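Local coordinates for 3-oxoacyl-[acyl-carrier-protein] reductase (Sinorhizobium meliloti, PDB 3U9L) that probably acts as an NADPH-dependent 3-oxoacyl-[acyl-carrier-protein] reductase of the short-chain dehydrogenase/reductase family, at residues P131-R134 with L140-W143; V249-T254 with K258-V263. All blocks are in the same frame, centred on the assembly; numbering follows the deposited sequence.

Contact 1. Residues P131-R134 with L140-W143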
loop_
_atom_site.group_PDB
_atom_site.type_symbol
_atom_site.label_atom_id
_atom_site.label_comp_id
_atom_site.label_asym_id
_atom_site.label_seq_id
_atom_site.Cartn_x
_atom_site.Cartn_y
_atom_site.Cartn_z
ATOM N N PRO A 131 -5.301 -20.982 10.159
ATOM C CA PRO A 131 -5.062 -22.418 10.361
ATOM C C PRO A 131 -6.381 -23.102 10.613
ATOM O O PRO A 131 -6.573 -24.133 10.099
ATOM C CB PRO A 131 -4.196 -22.407 11.627
ATOM C CG PRO A 131 -3.420 -21.177 11.468
ATOM C CD PRO A 131 -4.108 -20.245 10.530
ATOM N N HIS A 132 -7.276 -22.538 11.418
ATOM C CA HIS A 132 -8.539 -23.169 11.640
ATOM C C HIS A 132 -9.423 -23.188 10.398
ATOM O O HIS A 132 -10.038 -24.170 10.125
ATOM C CB HIS A 132 -9.224 -22.522 12.840
ATOM C CG HIS A 132 -8.358 -22.471 14.044
ATOM N ND1 HIS A 132 -8.200 -23.524 14.914
ATOM C CD2 HIS A 132 -7.592 -21.477 14.539
ATOM C CE1 HIS A 132 -7.379 -23.176 15.873
ATOM N NE2 HIS A 132 -6.999 -21.935 15.666
HETATM N N MSE A 133 -9.444 -22.095 9.649
HETATM C CA MSE A 133 -10.290 -22.046 8.481
HETATM C C MSE A 133 -9.779 -22.978 7.386
HETATM O O MSE A 133 -10.550 -23.572 6.704
HETATM C CB MSE A 133 -10.529 -20.613 8.009
HETATM C CG MSE A 133 -11.046 -19.655 9.097
HETATM SE SE MSE A 133 -11.192 -17.790 8.675
HETATM C CE MSE A 133 -12.519 -17.961 7.454
ATOM N N ARG A 134 -8.475 -23.145 7.315
ATOM C CA ARG A 134 -7.888 -24.024 6.364
ATOM C C ARG A 134 -8.206 -25.481 6.671
ATOM O O ARG A 134 -8.430 -26.240 5.780
ATOM C CB ARG A 134 -6.395 -23.803 6.248
ATOM C CG ARG A 134 -6.015 -22.549 5.508
ATOM C CD ARG A 134 -4.564 -22.429 5.185
ATOM N NE ARG A 134 -3.698 -22.047 6.258
ATOM C CZ ARG A 134 -2.978 -22.894 6.964
ATOM N NH1 ARG A 134 -3.037 -24.176 6.704
ATOM N NH2 ARG A 134 -2.201 -22.465 7.900
ATOM N N LEU A 140 -15.077 -17.593 4.789
ATOM C CA LEU A 140 -15.160 -16.368 3.986
ATOM C C LEU A 140 -14.416 -15.316 4.703
ATOM O O LEU A 140 -14.667 -15.114 5.911
ATOM C CB LEU A 140 -16.600 -15.919 3.825
ATOM C CG LEU A 140 -16.953 -14.547 3.191
ATOM C CD1 LEU A 140 -16.590 -14.473 1.674
ATOM C CD2 LEU A 140 -18.450 -14.295 3.384
ATOM N N LEU A 141 -13.466 -14.680 3.994
ATOM C CA LEU A 141 -12.801 -13.480 4.469
ATOM C C LEU A 141 -13.469 -12.299 3.819
ATOM O O LEU A 141 -13.651 -12.252 2.572
ATOM C CB LEU A 141 -11.304 -13.458 4.069
ATOM C CG LEU A 141 -10.300 -13.966 5.080
ATOM C CD1 LEU A 141 -10.798 -15.410 5.453
ATOM C CD2 LEU A 141 -8.940 -14.012 4.469
ATOM N N ILE A 142 -13.816 -11.324 4.644
ATOM C CA ILE A 142 -14.321 -10.066 4.121
ATOM C C ILE A 142 -13.371 -8.988 4.596
ATOM O O ILE A 142 -13.073 -8.877 5.797
ATOM C CB ILE A 142 -15.791 -9.788 4.652
ATOM C CG1 ILE A 142 -16.749 -10.915 4.246
ATOM C CG2 ILE A 142 -16.314 -8.445 4.201
ATOM C CD1 ILE A 142 -18.191 -10.684 4.678
ATOM N N TRP A 143 -12.907 -8.153 3.676
ATOM C CA TRP A 143 -12.004 -7.077 4.064
ATOM C C TRP A 143 -12.751 -5.777 3.842
ATOM O O TRP A 143 -13.437 -5.618 2.821
ATOM C CB TRP A 143 -10.771 -7.117 3.142
ATOM C CG TRP A 143 -9.965 -8.411 3.174
ATOM C CD1 TRP A 143 -10.322 -9.638 2.618
ATOM C CD2 TRP A 143 -8.669 -8.593 3.748
ATOM N NE1 TRP A 143 -9.292 -10.575 2.818
ATOM C CE2 TRP A 143 -8.273 -9.954 3.493
ATOM C CE3 TRP A 143 -7.784 -7.747 4.435
ATOM C CZ2 TRP A 143 -7.046 -10.458 3.931
ATOM C CZ3 TRP A 143 -6.565 -8.239 4.819
ATOM C CH2 TRP A 143 -6.212 -9.580 4.592
#

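Contact 2. Residues V249-T254 with K258-V263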
loop_
_atom_site.group_PDB
_atom_site.type_symbol
_atom_site.label_atom_id
_atom_site.label_comp_id
_atom_site.label_asym_id
_atom_site.label_seq_id
_atom_site.Cartn_x
_atom_site.Cartn_y
_atom_site.Cartn_z
ATOM N N VAL A 249 -24.326 -7.884 5.142
ATOM C CA VAL A 249 -25.346 -8.885 5.428
ATOM C C VAL A 249 -25.713 -9.590 4.132
ATOM O O VAL A 249 -25.790 -10.811 4.121
ATOM C CB VAL A 249 -26.604 -8.223 6.042
ATOM C CG1 VAL A 249 -27.777 -9.210 6.069
ATOM C CG2 VAL A 249 -26.276 -7.614 7.440
ATOM N N ARG A 250 -25.905 -8.832 3.043
ATOM C CA ARG A 250 -26.173 -9.442 1.715
ATOM C C ARG A 250 -25.053 -10.330 1.201
ATOM O O ARG A 250 -25.315 -11.390 0.647
ATOM C CB ARG A 250 -26.499 -8.398 0.639
ATOM C CG ARG A 250 -27.936 -7.935 0.685
ATOM C CD ARG A 250 -28.310 -6.966 -0.503
ATOM N NE ARG A 250 -27.393 -5.816 -0.545
ATOM C CZ ARG A 250 -27.679 -4.591 -0.111
ATOM N NH1 ARG A 250 -28.895 -4.312 0.401
ATOM N NH2 ARG A 250 -26.736 -3.653 -0.179
ATOM N N VAL A 251 -23.794 -9.911 1.337
ATOM C CA VAL A 251 -22.697 -10.834 0.969
ATOM C C VAL A 251 -22.745 -12.142 1.756
ATOM O O VAL A 251 -22.659 -13.249 1.192
ATOM C CB VAL A 251 -21.328 -10.145 1.177
ATOM C CG1 VAL A 251 -20.176 -11.138 1.037
ATOM C CG2 VAL A 251 -21.174 -8.977 0.179
ATOM N N VAL A 252 -22.824 -12.013 3.075
ATOM C CA VAL A 252 -22.866 -13.189 3.932
ATOM C C VAL A 252 -24.084 -14.068 3.592
ATOM O O VAL A 252 -23.975 -15.265 3.558
ATOM C CB VAL A 252 -22.863 -12.814 5.427
ATOM C CG1 VAL A 252 -23.200 -14.016 6.245
ATOM C CG2 VAL A 252 -21.494 -12.279 5.812
ATOM N N GLY A 253 -25.203 -13.456 3.245
ATOM C CA GLY A 253 -26.379 -14.233 2.887
ATOM C C GLY A 253 -26.419 -14.791 1.473
ATOM O O GLY A 253 -27.390 -15.458 1.120
ATOM N N THR A 254 -25.400 -14.515 0.647
ATOM C CA THR A 254 -25.343 -15.048 -0.713
ATOM C C THR A 254 -24.784 -16.454 -0.654
ATOM O O THR A 254 -23.934 -16.732 0.186
ATOM C CB THR A 254 -24.430 -14.181 -1.587
ATOM O OG1 THR A 254 -25.017 -12.900 -1.696
ATOM C CG2 THR A 254 -24.296 -14.765 -2.999
ATOM N N LYS A 258 -21.022 -18.051 -4.895
ATOM C CA LYS A 258 -21.585 -16.953 -5.692
ATOM C C LYS A 258 -21.407 -15.551 -5.079
ATOM O O LYS A 258 -22.072 -14.601 -5.492
ATOM C CB LYS A 258 -23.078 -17.178 -5.965
ATOM C CG LYS A 258 -23.412 -18.507 -6.717
ATOM C CD LYS A 258 -24.882 -18.444 -7.263
ATOM C CE LYS A 258 -25.959 -18.922 -6.253
ATOM N NZ LYS A 258 -25.911 -20.427 -5.951
ATOM N N ARG A 259 -20.539 -15.418 -4.092
ATOM C CA ARG A 259 -20.263 -14.085 -3.539
ATOM C C ARG A 259 -19.462 -13.146 -4.465
ATOM O O ARG A 259 -18.487 -13.562 -5.095
ATOM C CB ARG A 259 -19.599 -14.244 -2.177
ATOM C CG ARG A 259 -20.518 -14.984 -1.236
ATOM C CD ARG A 259 -19.934 -15.107 0.115
ATOM N NE ARG A 259 -20.915 -15.590 1.091
ATOM C CZ ARG A 259 -20.894 -16.805 1.649
ATOM N NH1 ARG A 259 -19.916 -17.658 1.363
ATOM N NH2 ARG A 259 -21.814 -17.135 2.555
ATOM N N PRO A 260 -19.853 -11.858 -4.523
ATOM C CA PRO A 260 -19.105 -10.924 -5.369
ATOM C C PRO A 260 -17.708 -10.790 -4.796
ATOM O O PRO A 260 -17.589 -10.848 -3.573
ATOM C CB PRO A 260 -19.831 -9.583 -5.186
ATOM C CG PRO A 260 -20.859 -9.791 -4.001
ATOM C CD PRO A 260 -20.777 -11.220 -3.555
ATOM N N PHE A 261 -16.711 -10.545 -5.641
ATOM C CA PHE A 261 -15.356 -10.240 -5.184
ATOM C C PHE A 261 -15.185 -8.834 -4.503
ATOM O O PHE A 261 -14.530 -8.751 -3.501
ATOM C CB PHE A 261 -14.363 -10.384 -6.350
ATOM C CG PHE A 261 -12.922 -10.247 -5.941
ATOM C CD1 PHE A 261 -12.328 -11.204 -5.144
ATOM C CD2 PHE A 261 -12.161 -9.162 -6.360
ATOM C CE1 PHE A 261 -11.002 -11.093 -4.759
ATOM C CE2 PHE A 261 -10.814 -9.043 -5.988
ATOM C CZ PHE A 261 -10.237 -10.013 -5.179
ATOM N N ARG A 262 -15.828 -7.822 -5.049
ATOM C CA ARG A 262 -15.863 -6.498 -4.454
ATOM C C ARG A 262 -17.265 -5.938 -4.422
ATOM O O ARG A 262 -18.008 -6.174 -5.327
ATOM C CB ARG A 262 -14.986 -5.504 -5.181
ATOM C CG ARG A 262 -13.565 -5.743 -5.132
ATOM C CD ARG A 262 -12.840 -4.669 -5.814
ATOM N NE ARG A 262 -11.432 -4.926 -5.782
ATOM C CZ ARG A 262 -10.638 -4.642 -4.783
ATOM N NH1 ARG A 262 -9.384 -4.963 -4.878
ATOM N NH2 ARG A 262 -10.998 -3.806 -3.874
ATOM N N VAL A 263 -17.593 -5.169 -3.396
ATOM C CA VAL A 263 -18.918 -4.526 -3.334
ATOM C C VAL A 263 -18.575 -3.067 -3.058
ATOM O O VAL A 263 -17.816 -2.772 -2.134
ATOM C CB VAL A 263 -19.868 -5.135 -2.234
ATOM C CG1 VAL A 263 -21.159 -4.349 -2.115
ATOM C CG2 VAL A 263 -20.210 -6.591 -2.544
#

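Contact 1. Residues P131-R134 with L140-W143
Met-133 meets Leu-140 and Leu-141 without help from any flat side chain; the two flat groups nearby in sequence look elsewhere. On the helix, the guanidinium of Arg-134 has CA of Pro-131 over one face, off-centre toward the rim, makes a cation-pi contact with Trp-181, and forms salt bridges with Glu-104 and Glu-214 of the second subunit. On the strand, the Trp-143 ring stacks with that of His-93. The contact is narrow, burying 98 Å² in all. Met-133 is a selenomethionine whose long, unbranched chain spans the gap from helix to sheet. Its bend at the last torsion (chi3 67°) brings the CE methyl equally close, 3.7 Å, to CD1 of Leu-141 and to the backbone N of Leu-140. SE follows at 4.0 Å from the same Leu-141 CD1. Leu-140 turns its own CB away, so it offers backbone here, while Leu-141 offers its CD1 methyl, and its side chain also packs on Leu-178 and Ile-183. Helix 108-136 thus settles on strand 139-144 at the end of a beta-alpha-beta crossover from strand 90-93, in the SDR Rossmann fold. With no hydrogen bond or charge pairing between the segments, fit rather than direction is what matters.

Contact 2. Residues V249-T254 with K258-V263
Lys-258 begins the return from helix 242-252 to strand 262-265, the last alpha-to-beta connection of the Rossmann-like sheet; CG2 of Thr-254 rests 3.3 Å from its carbonyl O, and its CB lies near the same methyl. Beyond CB the chain bends away from the helix, as suits a charged residue at an exposed site. Arg-259 carries the contact. Its aliphatic part runs extended from CG to NE (chi2 -177°), passing Thr-254 CB and Val-251 CG1, and delivers the guanidinium to the end of the helix, where the last-turn carbonyls run out of the regular i+4 donors. NE donates to Val-251 O at 2.9 Å (N-H...O 152°), and NH2 donates to Val-252 O at 3.0 Å, nearly straight at 173°. Both acceptors lie close to the guanidinium plane, at its edge. Val-251 O is gripped twice, since the backbone N of Thr-254 reaches it from the opposite face of its carbonyl plane. Thr-254 O sits over a guanidinium face, 3.4 Å from CZ of Arg-259, too poorly angled to accept a bond. With NH1 in a salt bridge to Glu-184, the group is fixed in rotation. A leucine in place of Arg-259 would probably leave the Val-252 carbonyl without this donor and Glu-184 without its mate, freeing the helix end to shift. Pro-260, rigid and apolar, sets its CG 4.3 Å from CG2 of Val-251, while its carbonyl receives Ser-186 OG. Val-263, second in the strand, points its CB toward the helix; its beta-branched shape suits a strand and sets a methyl against the helix. The two valine side chains run antiparallel alongside one another, with CG2 of Val-263 3.7 Å from CG2 of Val-251.

Overall arrangement
Both contacts settle a helix against the same parallel sheet, but differ in burial. Contact 1 is fully buried and apolar, joining helix 108-136 to the inner strand 139-144, with the second subunit reached just behind it through Arg-134. Contact 2 is partly buried and lies at the edge, where strand 262-265 is the outermost within the chain; there a charged side chain binds backbone carbonyls, alongside a small valine-valine contact. Strand 183-190 runs between the two strands and supplies Glu-184, whose backbone pairs with Leu-141 and whose carboxylate meets Arg-259. The contacts also touch directly: Leu-140 CD2 packs 3.6 Å from Arg-259 NE, and Ile-142 CD1 lies 3.8 Å from Val-252 CG2.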